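Local coordinates for protein subclass B3 metallo-beta-lactamase (Sphingobium indicum, PDB 7LUU) that probably hydrolyses beta-lactam antibiotics at a two-zinc active site, as a subclass B3 metallo-beta-lactamase with a glutamate among its metal ligands, at residues Pro42-Met47 against Gln96-Ile101; Lys53-Pro58 against Ala74-Ala79; Gly66-Val71 against Trp207-Cys212; Leu89-Leu94 against Ile118-Pro123; Lys218-Ala223 against Cys260-Ser265. All blocks are in the same frame, centred on the assembly; numbering follows the deposited sequence.

Interaction 1. Residues Pro42-Met47 against Gln96-Ile101; sequences PLTRPM and QAAPMI
Thr-44 meets Gln-96 where the N-terminal loop 42-47 passes segment 96-101, which runs into helix 98-107. The carbonyl O of Thr-44 lies 3.6 Å from CA of Gln-96. On the threonine side chain the methyl CG2 does the touching. CG2 of Thr-44 lies 4.4 Å from CB of Ala-98 and 4.3 Å from CD of Pro-99, a loose apolar contact. Pro-46 lies over the end of the Gln-96 side chain. CB of Pro-46 is 3.8 Å from the amide carbon CD of Gln-96. Met-47 supplies the polar part of the contact. The amide of Gln-96 bonds to both backbone groups of Met-47. Met-47 N donates to OE1 of Gln-96 at 3.0 Å, and this N-H comes from above the carbonyl plane, 38° out of it. Gln-96 NE2 donates to Met-47 O at 2.9 Å, and here the acceptor lies in the amide plane. Two bonds to one residue fix the rotation of the amide. The bend of the Gln-96 chain at chi2 (-94°) turns the amide back to the loop. The amide thus gives one N-H and takes one, serving both the N-H and the C=O of Met-47. This is surface packing that ties the N-terminal loop to the helix of the beta-alpha-beta unit formed by strand 87-90, helix 98-107 and strand 115-119. Ala-133 of helix 131-138 touches both Thr-44 and Ala-98, and Met-47 also packs on Pro-95 and Trp-170.

Interaction 2. Residues Lys53-Pro58 against Ala74-Ala79; sequences KEWLAP and AGLSVA
Trp-55 and Gly-75 meet where the C-terminal end of helix 49-55 packs on the loop that leads into strand 79-82, near the zinc site of the metallo-beta-lactamase fold. Two backbone hydrogen bonds join the segments. Gly-75 N donates to Trp-55 O at 3.1 Å. This bond is bent, with an angle of 143° at the hydrogen, and the donor stands above the carbonyl plane. Ala-74 N donates to Ala-57 O at 2.9 Å, in the carbonyl plane and straighter. Successive N-H groups of the loop thus reach carbonyls on both sides of Leu-56, the first residue to leave the helical path. Close backbone approach goes with the glycine. CA of Gly-75 is 4.0 Å from CA of Trp-55, and Gly-75, without a side chain, lets the backbones come this close.

The apolar contacts centre on Leu-76. CD1 of Leu-76 lies against CB of Trp-55 at 3.6 Å and against CD2 of Leu-56 at 4.0 Å. The chi1 of Trp-55 (-83°) sets CG beside the backbone N and brings the indole across Leu-76, whose CD2 is over one face. Leu-76 also touches His-127 and His-267, both ligands of the second zinc. It lies between the helix end and those histidines. Trp-55 itself packs on Asp-126, another ligand of that zinc. A smaller apolar pair is CB of Ala-57 with CB of Ala-74, 3.8 Å apart.

Interaction 3. Residues Gly66-Val71 against Trp207-Cys212; sequences GNSYLV and WSWNAC
The two beta sheets of the metallo-beta-lactamase sandwich face each other here. Strand 68-70 belongs to one sheet and strand 205-213 to the other. Ser-68 and Trp-209 make the bond between them. Trp-209 NE1 donates to Ser-68 OG at 2.8 Å, with an angle of 169° at the hydrogen. The hydroxyl oxygen sits at the edge of the indole, 6° out of the ring plane. The chi1 of Trp-209 (71°) sets CG between the backbone N and the carbonyl carbon and carries the ring across to the serine. Asn-67 has two conformers. In the one described, Ser-68 OG donates a hydrogen bond to OD1 of Asn-67 at 2.9 Å, approaching from above the amide carbonyl plane. The buried hydroxyl then accepts one bond and gives another, in a short chain from indole to serine to asparagine. Ile-81 and Ile-220 pack around the serine, one from each sheet.

Ala-211 packs beside this chain. CB of Ala-211 lies 3.7 Å from OG of Ser-68 and, in the same conformer, 3.6 Å from OD1 of Asn-67. Further along, Gly-66 passes very near the backbone of Cys-212, whose sulfur is in a disulfide with Cys-217. Without a side chain and with a positive phi, Gly-66 lets its CA come 3.3 Å from O of Cys-212.

Interaction 4. Residues Leu89-Leu94 against Ile118-Pro123; sequences LIDGAL and ILSTEP. With ZN (zinc ion), chain B.
Strands 87-90 and 115-119 form the parallel pair of a beta-alpha-beta unit, and the chain after the second strand leads to the zinc ligand Glu-122. Leu-89 pairs with Ile-118, and Ile-90 with Leu-119. Leu-119 N donates to Leu-89 O at 2.7 Å, and Asp-91 N donates to Leu-119 O at 2.8 Å. On one face, CB of Leu-89 touches CG1 of Ile-118, and Leu-134 of helix 131-138 covers both. On the other, CG1 of Ile-90 lies 3.9 Å from CD1 of Leu-119, under Trp-207.

Past the strands, the carboxylate of Asp-91 takes over the pairing. Thr-121 N donates to OD1 of Asp-91 at 2.9 Å, on the syn side and 21° out of the carboxylate plane. Thr-121 OG1 donates to the syn lone pair of Asp-91 OD2 at 2.7 Å. The chi1 of Thr-121 (58°) puts the hydroxyl between the backbone N and the carbonyl carbon, where it reaches the same carboxylate as its own N-H. One water donates to OD1 of Asp-91 and to O of Glu-122, and accepts from OG of Ser-120.

Glu-122 follows directly. OE2 of Glu-122 binds the first zinc ion at 1.9 Å, while OE1 stays 3.4 Å from the metal, so the carboxylate is monodentate. His-124, His-200 and a water complete this site. The position of the buried Asp-91 is consistent with a second-shell role. Its bonds probably steady the backbone before Glu-122, and these donors would probably stabilise its negative charge.

Interaction 5. Residues Lys218-Ala223 against Cys260-Ser265; sequences KAIVFA and CDILIS
Ile-220 and Ile-262 lie side by side and point the same way from the parallel strands 216-223 and 262-265. CG1 of Ile-220 rests against CB of Ile-262, and CG2 of Ile-220 reaches CD1 of Ile-264 at 3.9 Å. Ile-264 sends its other branch the opposite way along the strand. There CG2 of Ile-264 meets CD2 of the Phe-222 ring at 3.7 Å. These four residues make one continuous apolar face. At its end the stem of Lys-218 crosses Ile-262, and CD of Lys-218 is 3.6 Å from CD1 of Ile-262. On the other face, CD1 of Leu-263 lies against CB of the small Ala-223, at 3.6 Å. Nearby, Val-221 CG2 touches CB of Cys-260, which is disulfide-linked to Cys-283.

Regular backbone bonds hold the middle, such as Ile-264 N to Val-221 O at 2.8 Å. The start is different. Asp-261 OD2 takes the N-H of Ala-219 at 2.9 Å through its anti lone pair. Ala-219 O accepts from both Asp-261 N and Ile-262 N. The aspartate side chain thus replaces a backbone acceptor where the pairing begins, so both backbone polar groups of Ala-219 are satisfied.

The five contacts spread from the surface to the second sheet. Interactions 1 and 2 bring N-terminal segments against the first part of the fold, their centres about 13 Å apart. Interaction 4 lies nearest the chain's centre, its own centre about 13 Å from each of theirs. Interaction 3 bridges to the other sheet, and the centre of interaction 5 is about 8 Å away on the neighbouring strand. The centres of interactions 1 and 5 are about 27 Å apart. Along the chain interaction 1 alternates with 3 and 4, and 2 with 3, while 5 comes last, after the others. Glu-122 follows strand 115-119 and His-267 strand 262-265, so both sheets supply zinc ligands.

Interaction 1. Residues Pro42-Met47 against Gln96-Ile101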
# COMPACT_ATOMS: atom_id res chain seq x y z
N PRO A 42 -13.33 -1.15 18.33
CA PRO A 42 -11.88 -1.34 18.36
C PRO A 42 -11.24 -1.19 16.99
O PRO A 42 -10.02 -0.97 16.89
CB PRO A 42 -11.71 -2.79 18.84
CG PRO A 42 -13.02 -3.44 18.60
CD PRO A 42 -14.09 -2.37 18.69
N LEU A 43 -12.03 -1.41 15.94
CA LEU A 43 -11.44 -1.40 14.61
C LEU A 43 -11.40 -0.00 13.98
O LEU A 43 -10.68 0.22 12.99
CB LEU A 43 -12.24 -2.35 13.71
CG LEU A 43 -12.39 -3.79 14.19
CD1 LEU A 43 -13.03 -4.63 13.05
CD2 LEU A 43 -11.02 -4.32 14.65
N THR A 44 -12.10 0.97 14.57
CA THR A 44 -12.01 2.34 14.06
C THR A 44 -11.56 3.34 15.11
O THR A 44 -11.49 4.55 14.80
CB THR A 44 -13.35 2.82 13.50
OG1 THR A 44 -14.33 2.83 14.58
CG2 THR A 44 -13.79 1.92 12.34
N ARG A 45 -11.22 2.90 16.33
CA ARG A 45 -10.79 3.86 17.34
C ARG A 45 -9.56 4.62 16.83
O ARG A 45 -8.63 3.99 16.30
CB ARG A 45 -10.53 3.07 18.66
CG ARG A 45 -10.18 3.93 19.89
CD ARG A 45 -9.91 3.06 21.17
NE ARG A 45 -11.06 2.21 21.41
CZ ARG A 45 -11.02 0.88 21.39
NH1 ARG A 45 -9.90 0.23 21.14
NH2 ARG A 45 -12.17 0.21 21.51
N PRO A 46 -9.57 5.98 16.82
CA PRO A 46 -8.58 6.75 16.03
C PRO A 46 -7.15 6.57 16.51
O PRO A 46 -6.88 6.35 17.71
CB PRO A 46 -9.01 8.21 16.25
CG PRO A 46 -10.47 8.09 16.64
CD PRO A 46 -10.60 6.87 17.44
N MET A 47 -6.24 6.62 15.54
CA MET A 47 -4.80 6.70 15.78
C MET A 47 -4.20 7.96 15.17
O MET A 47 -4.67 8.46 14.17
CB MET A 47 -4.07 5.47 15.15
CG MET A 47 -4.59 4.22 15.83
SD MET A 47 -3.80 2.71 15.14
CE MET A 47 -2.20 2.88 15.90
N GLN A 96 -9.64 5.20 11.78
CA GLN A 96 -10.77 6.10 11.66
C GLN A 96 -11.07 6.47 10.21
O GLN A 96 -12.11 7.08 9.97
CB GLN A 96 -10.51 7.36 12.50
CG GLN A 96 -9.35 8.25 11.98
CD GLN A 96 -7.97 7.95 12.63
OE1 GLN A 96 -7.60 6.79 12.89
NE2 GLN A 96 -7.22 9.01 12.89
N ALA A 97 -10.22 6.05 9.25
CA ALA A 97 -10.50 6.32 7.84
C ALA A 97 -11.48 5.35 7.25
O ALA A 97 -12.00 5.60 6.15
CB ALA A 97 -9.24 6.26 7.01
N ALA A 98 -11.74 4.22 7.91
CA ALA A 98 -12.59 3.22 7.24
C ALA A 98 -13.95 3.79 6.85
O ALA A 98 -14.36 3.63 5.68
CB ALA A 98 -12.69 1.97 8.13
N PRO A 99 -14.68 4.48 7.71
CA PRO A 99 -15.95 5.08 7.26
C PRO A 99 -15.80 6.10 6.13
O PRO A 99 -16.70 6.21 5.29
CB PRO A 99 -16.50 5.78 8.52
CG PRO A 99 -15.59 5.45 9.61
CD PRO A 99 -14.37 4.76 9.14
N MET A 100 -14.70 6.88 6.13
CA MET A 100 -14.46 7.87 5.07
C MET A 100 -14.23 7.18 3.73
O MET A 100 -14.74 7.60 2.70
CB MET A 100 -13.25 8.74 5.50
CG MET A 100 -13.34 9.37 6.98
SD MET A 100 -11.67 9.99 7.37
CE MET A 100 -11.94 10.47 9.07
N ILE A 101 -13.49 6.06 3.75
CA ILE A 101 -13.29 5.28 2.52
C ILE A 101 -14.61 4.75 1.98
O ILE A 101 -14.89 4.87 0.77
CB ILE A 101 -12.32 4.11 2.79
CG1 ILE A 101 -10.93 4.72 2.99
CG2 ILE A 101 -12.23 3.15 1.55
CD1 ILE A 101 -9.91 3.70 3.65

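Interaction 2. Residues Lys53-Pro58 against Ala74-Ala79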
# COMPACT_ATOMS: atom_id res chain seq x y z
N LYS A 53 -4.57 14.88 10.52
CA LYS A 53 -5.11 16.11 9.92
C LYS A 53 -4.56 16.33 8.52
O LYS A 53 -5.28 16.82 7.64
CB LYS A 53 -4.81 17.32 10.82
CG LYS A 53 -5.50 17.21 12.15
CD LYS A 53 -5.00 18.28 13.13
CE LYS A 53 -5.74 18.17 14.45
NZ LYS A 53 -5.14 19.18 15.41
N GLU A 54 -3.29 15.99 8.30
CA GLU A 54 -2.68 16.04 6.98
C GLU A 54 -2.94 14.77 6.17
O GLU A 54 -3.32 14.85 4.99
CB GLU A 54 -1.17 16.24 7.08
CG GLU A 54 -0.75 17.50 7.80
CD GLU A 54 0.32 18.24 7.06
OE1 GLU A 54 0.06 19.42 6.74
OE2 GLU A 54 1.42 17.66 6.79
N TRP A 55 -2.65 13.60 6.76
CA TRP A 55 -2.79 12.35 6.02
C TRP A 55 -4.20 12.18 5.48
O TRP A 55 -4.38 11.68 4.37
CB TRP A 55 -2.50 11.14 6.92
CG TRP A 55 -1.08 10.80 7.10
CD1 TRP A 55 -0.04 11.02 6.24
CD2 TRP A 55 -0.54 10.07 8.21
NE1 TRP A 55 1.14 10.48 6.77
CE2 TRP A 55 0.84 9.90 7.98
CE3 TRP A 55 -1.09 9.56 9.40
CZ2 TRP A 55 1.67 9.23 8.91
CZ3 TRP A 55 -0.26 8.92 10.34
CH2 TRP A 55 1.10 8.75 10.06
N LEU A 56 -5.21 12.50 6.30
CA LEU A 56 -6.58 12.19 5.93
C LEU A 56 -7.31 13.43 5.39
O LEU A 56 -8.53 13.44 5.30
CB LEU A 56 -7.34 11.63 7.14
CG LEU A 56 -6.73 10.34 7.66
CD1 LEU A 56 -7.63 9.77 8.80
CD2 LEU A 56 -6.62 9.29 6.57
N ALA A 57 -6.58 14.47 4.98
CA ALA A 57 -7.28 15.60 4.38
C ALA A 57 -8.12 15.11 3.19
O ALA A 57 -7.66 14.28 2.39
CB ALA A 57 -6.26 16.66 3.95
N PRO A 58 -9.35 15.56 3.06
CA PRO A 58 -10.24 14.93 2.09
C PRO A 58 -9.95 15.36 0.67
O PRO A 58 -9.60 16.52 0.40
CB PRO A 58 -11.63 15.43 2.51
CG PRO A 58 -11.36 16.77 3.23
CD PRO A 58 -10.04 16.54 3.94
N ALA A 74 -5.52 13.07 0.89
CA ALA A 74 -4.42 13.83 0.33
C ALA A 74 -3.09 13.18 0.62
O ALA A 74 -2.17 13.24 -0.20
CB ALA A 74 -4.45 15.27 0.88
N GLY A 75 -2.97 12.54 1.78
CA GLY A 75 -1.66 11.99 2.16
C GLY A 75 -1.54 10.46 2.13
O GLY A 75 -0.44 9.93 2.41
N LEU A 76 -2.62 9.75 1.79
CA LEU A 76 -2.60 8.27 1.81
C LEU A 76 -3.47 7.80 0.67
O LEU A 76 -4.68 8.10 0.62
CB LEU A 76 -3.15 7.74 3.17
CG LEU A 76 -2.31 8.08 4.41
CD1 LEU A 76 -3.05 7.76 5.69
CD2 LEU A 76 -1.00 7.27 4.33
N SER A 77 -2.89 6.99 -0.19
CA SER A 77 -3.62 6.48 -1.35
C SER A 77 -4.43 5.26 -0.98
O SER A 77 -3.94 4.35 -0.30
CB SER A 77 -2.65 6.10 -2.48
OG SER A 77 -1.90 7.26 -2.87
N VAL A 78 -5.68 5.22 -1.47
CA VAL A 78 -6.52 4.01 -1.43
C VAL A 78 -7.14 3.87 -2.81
O VAL A 78 -7.75 4.83 -3.31
CB VAL A 78 -7.63 4.13 -0.35
CG1 VAL A 78 -8.51 2.85 -0.32
CG2 VAL A 78 -7.01 4.46 1.05
N ALA A 79 -6.98 2.70 -3.44
CA ALA A 79 -7.53 2.50 -4.80
C ALA A 79 -8.75 1.60 -4.76
O ALA A 79 -8.93 0.83 -3.82
CB ALA A 79 -6.49 1.87 -5.74

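Interaction 3. Residues Gly66-Val71 against Trp207-Cys212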
# COMPACT_ATOMS: atom_id res chain seq x y z
N GLY A 66 -10.36 4.00 -16.90
CA GLY A 66 -11.08 2.73 -16.98
C GLY A 66 -11.93 2.51 -15.77
O GLY A 66 -12.56 3.42 -15.24
N ASN A 67 -11.79 1.29 -15.26
CA ASN A 67 -12.50 0.74 -14.13
C ASN A 67 -11.85 1.06 -12.79
O ASN A 67 -12.28 0.54 -11.77
CB ASN A 67 -12.60 -0.80 -14.30
CG ASN A 67 -11.21 -1.59 -14.22
OD1 ASN A 67 -10.09 -1.06 -14.20
ND2 ASN A 67 -11.34 -2.93 -14.27
N SER A 68 -10.82 1.91 -12.77
CA SER A 68 -9.98 2.04 -11.60
C SER A 68 -10.10 3.46 -11.07
O SER A 68 -10.06 4.43 -11.85
CB SER A 68 -8.49 1.75 -12.02
OG SER A 68 -8.41 0.34 -12.37
N TYR A 69 -10.19 3.56 -9.75
CA TYR A 69 -10.49 4.81 -9.07
C TYR A 69 -9.60 5.05 -7.86
O TYR A 69 -9.03 4.13 -7.29
CB TYR A 69 -11.94 4.83 -8.55
CG TYR A 69 -12.96 4.54 -9.61
CD1 TYR A 69 -13.22 3.23 -10.03
CD2 TYR A 69 -13.69 5.58 -10.18
CE1 TYR A 69 -14.22 2.96 -11.03
CE2 TYR A 69 -14.68 5.31 -11.16
CZ TYR A 69 -14.94 4.01 -11.56
OH TYR A 69 -15.91 3.75 -12.55
N LEU A 70 -9.58 6.29 -7.42
CA LEU A 70 -8.98 6.66 -6.13
C LEU A 70 -10.07 7.05 -5.14
O LEU A 70 -10.95 7.88 -5.46
CB LEU A 70 -8.04 7.85 -6.28
CG LEU A 70 -6.78 7.38 -7.04
CD1 LEU A 70 -5.85 8.55 -7.37
CD2 LEU A 70 -6.00 6.19 -6.38
N VAL A 71 -9.99 6.48 -3.95
CA VAL A 71 -10.99 6.78 -2.90
C VAL A 71 -10.32 7.12 -1.57
O VAL A 71 -10.94 7.12 -0.51
CB VAL A 71 -11.99 5.63 -2.69
CG1 VAL A 71 -12.90 5.52 -3.93
CG2 VAL A 71 -11.27 4.28 -2.36
N TRP A 207 1.26 -3.84 -6.36
CA TRP A 207 0.21 -4.47 -7.14
C TRP A 207 0.15 -3.85 -8.52
O TRP A 207 0.12 -2.62 -8.61
CB TRP A 207 -1.14 -4.26 -6.40
CG TRP A 207 -1.06 -4.64 -4.93
CD1 TRP A 207 -0.76 -3.81 -3.85
CD2 TRP A 207 -1.12 -5.97 -4.41
NE1 TRP A 207 -0.73 -4.57 -2.68
CE2 TRP A 207 -0.91 -5.89 -3.00
CE3 TRP A 207 -1.34 -7.24 -5.01
CZ2 TRP A 207 -0.95 -7.02 -2.18
CZ3 TRP A 207 -1.40 -8.34 -4.20
CH2 TRP A 207 -1.18 -8.23 -2.78
N SER A 208 -0.03 -4.68 -9.57
CA SER A 208 -0.17 -4.12 -10.90
C SER A 208 -1.33 -4.75 -11.64
O SER A 208 -1.67 -5.93 -11.45
CB SER A 208 1.14 -4.30 -11.72
OG SER A 208 1.37 -5.71 -11.95
N TRP A 209 -1.93 -3.96 -12.54
CA TRP A 209 -3.00 -4.49 -13.34
C TRP A 209 -3.26 -3.55 -14.50
O TRP A 209 -2.87 -2.39 -14.49
CB TRP A 209 -4.27 -4.64 -12.46
CG TRP A 209 -4.91 -3.29 -12.07
CD1 TRP A 209 -5.97 -2.64 -12.66
CD2 TRP A 209 -4.47 -2.45 -10.97
NE1 TRP A 209 -6.24 -1.45 -11.99
CE2 TRP A 209 -5.36 -1.33 -10.93
CE3 TRP A 209 -3.49 -2.57 -10.02
CZ2 TRP A 209 -5.21 -0.27 -10.01
CZ3 TRP A 209 -3.34 -1.51 -9.03
CH2 TRP A 209 -4.22 -0.38 -9.07
N ASN A 210 -3.99 -4.06 -15.50
CA ASN A 210 -4.44 -3.25 -16.65
C ASN A 210 -5.83 -2.68 -16.41
O ASN A 210 -6.72 -3.37 -15.89
CB ASN A 210 -4.48 -4.13 -17.90
CG ASN A 210 -3.15 -4.19 -18.64
OD1 ASN A 210 -2.19 -3.51 -18.27
ND2 ASN A 210 -3.10 -5.00 -19.73
N ALA A 211 -6.01 -1.41 -16.80
CA ALA A 211 -7.30 -0.74 -16.83
C ALA A 211 -7.54 -0.31 -18.25
O ALA A 211 -6.61 0.16 -18.92
CB ALA A 211 -7.33 0.47 -15.86
N CYS A 212 -8.76 -0.55 -18.76
CA CYS A 212 -9.01 -0.31 -20.16
C CYS A 212 -10.19 0.62 -20.35
O CYS A 212 -11.12 0.61 -19.57
CB CYS A 212 -9.30 -1.63 -20.92
SG CYS A 212 -7.92 -2.82 -20.71
O HOH W 1 -9.25 -4.00 -14.86

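Interaction 4. Residues Leu89-Leu94 against Ile118-Pro123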
# COMPACT_ATOMS: atom_id res chain seq x y z
N LEU A 89 -10.38 -3.21 -3.21
CA LEU A 89 -9.73 -2.03 -2.61
C LEU A 89 -8.26 -2.33 -2.43
O LEU A 89 -7.91 -3.48 -2.17
CB LEU A 89 -10.38 -1.84 -1.23
CG LEU A 89 -10.72 -0.52 -0.61
CD1 LEU A 89 -11.40 0.53 -1.47
CD2 LEU A 89 -11.70 -0.89 0.53
N ILE A 90 -7.42 -1.29 -2.47
CA ILE A 90 -6.01 -1.37 -2.16
C ILE A 90 -5.75 -0.42 -1.01
O ILE A 90 -5.93 0.81 -1.16
CB ILE A 90 -5.12 -1.03 -3.37
CG1 ILE A 90 -5.55 -1.97 -4.50
CG2 ILE A 90 -3.65 -1.29 -2.91
CD1 ILE A 90 -4.55 -1.91 -5.76
N ASP A 91 -5.31 -1.01 0.11
CA ASP A 91 -5.01 -0.37 1.40
C ASP A 91 -6.25 0.21 2.09
O ASP A 91 -7.39 0.17 1.57
CB ASP A 91 -3.88 0.68 1.24
CG ASP A 91 -2.50 0.02 1.20
OD1 ASP A 91 -2.36 -1.16 1.63
OD2 ASP A 91 -1.55 0.66 0.78
N GLY A 92 -6.02 0.65 3.33
CA GLY A 92 -7.15 1.03 4.19
C GLY A 92 -6.86 2.22 5.07
O GLY A 92 -7.68 2.52 5.95
N ALA A 93 -5.76 2.94 4.86
CA ALA A 93 -5.40 4.10 5.67
C ALA A 93 -5.49 3.78 7.18
O ALA A 93 -5.17 2.66 7.63
CB ALA A 93 -6.24 5.34 5.25
N LEU A 94 -5.82 4.82 7.99
CA LEU A 94 -5.87 4.69 9.45
C LEU A 94 -7.20 4.08 9.91
O LEU A 94 -8.16 4.00 9.15
CB LEU A 94 -5.74 6.07 10.07
CG LEU A 94 -4.38 6.75 9.86
CD1 LEU A 94 -4.54 8.20 10.39
CD2 LEU A 94 -3.40 6.11 10.71
N ILE A 118 -9.41 -6.88 -0.32
CA ILE A 118 -8.68 -5.69 0.07
C ILE A 118 -7.21 -6.08 -0.01
O ILE A 118 -6.75 -6.99 0.72
CB ILE A 118 -9.07 -5.21 1.49
CG1 ILE A 118 -10.57 -4.84 1.57
CG2 ILE A 118 -8.19 -3.98 1.90
CD1 ILE A 118 -11.05 -4.90 3.07
N LEU A 119 -6.46 -5.44 -0.92
CA LEU A 119 -5.02 -5.74 -1.07
C LEU A 119 -4.21 -4.85 -0.10
O LEU A 119 -4.56 -3.70 0.11
CB LEU A 119 -4.56 -5.49 -2.52
CG LEU A 119 -5.54 -6.06 -3.57
CD1 LEU A 119 -4.85 -5.83 -4.94
CD2 LEU A 119 -5.89 -7.52 -3.41
N SER A 120 -3.15 -5.38 0.50
CA SER A 120 -2.37 -4.63 1.50
C SER A 120 -0.92 -4.45 1.03
O SER A 120 -0.23 -5.45 0.78
CB SER A 120 -2.41 -5.37 2.84
OG SER A 120 -1.51 -4.79 3.79
N THR A 121 -0.45 -3.18 0.96
CA THR A 121 0.94 -2.96 0.57
C THR A 121 1.91 -3.21 1.72
O THR A 121 3.11 -3.49 1.46
CB THR A 121 1.18 -1.53 0.03
OG1 THR A 121 0.83 -0.52 1.00
CG2 THR A 121 0.41 -1.30 -1.32
N GLU A 122 1.47 -2.98 2.96
CA GLU A 122 2.37 -3.11 4.12
C GLU A 122 1.60 -3.11 5.44
O GLU A 122 0.54 -2.45 5.56
CB GLU A 122 3.42 -1.99 4.17
CG GLU A 122 2.75 -0.55 4.31
CD GLU A 122 3.79 0.52 4.62
OE1 GLU A 122 4.28 1.15 3.63
OE2 GLU A 122 4.06 0.78 5.79
N PRO A 123 2.14 -3.76 6.45
CA PRO A 123 1.40 -3.94 7.71
C PRO A 123 1.79 -2.86 8.73
O PRO A 123 2.29 -3.15 9.82
CB PRO A 123 1.81 -5.36 8.13
CG PRO A 123 3.23 -5.42 7.71
CD PRO A 123 3.34 -4.65 6.39
ZN ZN B . 5.22 1.97 6.74
O HOH W 2 -1.86 -2.23 4.11
O HOH W 3 4.13 3.55 6.96

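Interaction 5. Residues Lys218-Ala223 against Cys260-Ser265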
# COMPACT_ATOMS: atom_id res chain seq x y z
N LYS A 218 -4.15 0.70 -20.06
CA LYS A 218 -2.98 1.27 -19.39
C LYS A 218 -2.59 0.35 -18.25
O LYS A 218 -3.45 -0.14 -17.52
CB LYS A 218 -3.22 2.63 -18.78
CG LYS A 218 -3.41 3.71 -19.86
CD LYS A 218 -3.51 5.10 -19.13
CE LYS A 218 -3.91 6.24 -20.04
NZ LYS A 218 -2.70 6.50 -20.88
N ALA A 219 -1.30 0.16 -18.09
CA ALA A 219 -0.75 -0.63 -17.00
C ALA A 219 -0.61 0.23 -15.75
O ALA A 219 0.16 1.21 -15.75
CB ALA A 219 0.63 -1.14 -17.41
N ILE A 220 -1.39 -0.08 -14.70
CA ILE A 220 -1.36 0.71 -13.47
C ILE A 220 -0.51 -0.04 -12.44
O ILE A 220 -0.61 -1.28 -12.28
CB ILE A 220 -2.78 0.92 -12.92
CG1 ILE A 220 -3.63 1.66 -14.00
CG2 ILE A 220 -2.73 1.73 -11.66
CD1 ILE A 220 -5.10 1.94 -13.45
N VAL A 221 0.29 0.71 -11.68
CA VAL A 221 1.06 0.15 -10.59
C VAL A 221 0.67 0.89 -9.32
O VAL A 221 0.81 2.11 -9.27
CB VAL A 221 2.57 0.35 -10.84
CG1 VAL A 221 3.40 -0.14 -9.62
CG2 VAL A 221 2.95 -0.47 -12.08
N PHE A 222 0.27 0.14 -8.27
CA PHE A 222 0.06 0.73 -6.95
C PHE A 222 1.26 0.31 -6.14
O PHE A 222 1.37 -0.88 -5.76
CB PHE A 222 -1.26 0.24 -6.35
CG PHE A 222 -1.68 0.99 -5.06
CD1 PHE A 222 -0.87 0.95 -3.95
CD2 PHE A 222 -2.84 1.80 -5.04
CE1 PHE A 222 -1.24 1.58 -2.79
CE2 PHE A 222 -3.23 2.43 -3.86
CZ PHE A 222 -2.44 2.33 -2.74
N ALA A 223 2.20 1.24 -5.95
CA ALA A 223 3.53 0.93 -5.37
C ALA A 223 3.50 1.04 -3.87
O ALA A 223 2.96 2.01 -3.33
CB ALA A 223 4.59 1.92 -5.93
N CYS A 260 4.44 0.30 -16.65
CA CYS A 260 4.03 1.28 -15.65
C CYS A 260 3.63 2.54 -16.39
O CYS A 260 4.41 3.51 -16.55
CB CYS A 260 5.21 1.52 -14.72
SG CYS A 260 4.96 2.88 -13.53
N ASP A 261 2.40 2.53 -16.91
CA ASP A 261 1.85 3.71 -17.53
C ASP A 261 1.32 4.69 -16.49
O ASP A 261 1.22 5.91 -16.75
CB ASP A 261 0.70 3.31 -18.42
CG ASP A 261 1.16 2.54 -19.64
OD1 ASP A 261 2.13 2.99 -20.32
OD2 ASP A 261 0.58 1.42 -19.85
N ILE A 262 0.88 4.16 -15.34
CA ILE A 262 0.33 4.99 -14.29
C ILE A 262 0.94 4.48 -12.99
O ILE A 262 0.93 3.26 -12.76
CB ILE A 262 -1.20 4.89 -14.24
CG1 ILE A 262 -1.77 5.62 -15.44
CG2 ILE A 262 -1.77 5.53 -12.89
CD1 ILE A 262 -3.32 5.41 -15.53
N LEU A 263 1.45 5.40 -12.16
CA LEU A 263 2.03 5.05 -10.85
C LEU A 263 1.20 5.71 -9.76
O LEU A 263 1.04 6.94 -9.75
CB LEU A 263 3.49 5.56 -10.78
CG LEU A 263 4.08 5.49 -9.35
CD1 LEU A 263 4.17 4.03 -8.85
CD2 LEU A 263 5.42 6.19 -9.32
N ILE A 264 0.63 4.89 -8.88
CA ILE A 264 -0.03 5.39 -7.65
C ILE A 264 0.89 5.01 -6.51
O ILE A 264 1.14 3.82 -6.32
CB ILE A 264 -1.40 4.74 -7.44
CG1 ILE A 264 -2.36 5.09 -8.59
CG2 ILE A 264 -2.01 5.23 -6.08
CD1 ILE A 264 -3.55 4.12 -8.68
N SER A 265 1.40 5.99 -5.76
CA SER A 265 2.31 5.70 -4.61
C SER A 265 1.48 5.65 -3.32
O SER A 265 0.66 6.53 -3.09
CB SER A 265 3.34 6.86 -4.55
OG SER A 265 4.06 6.79 -3.33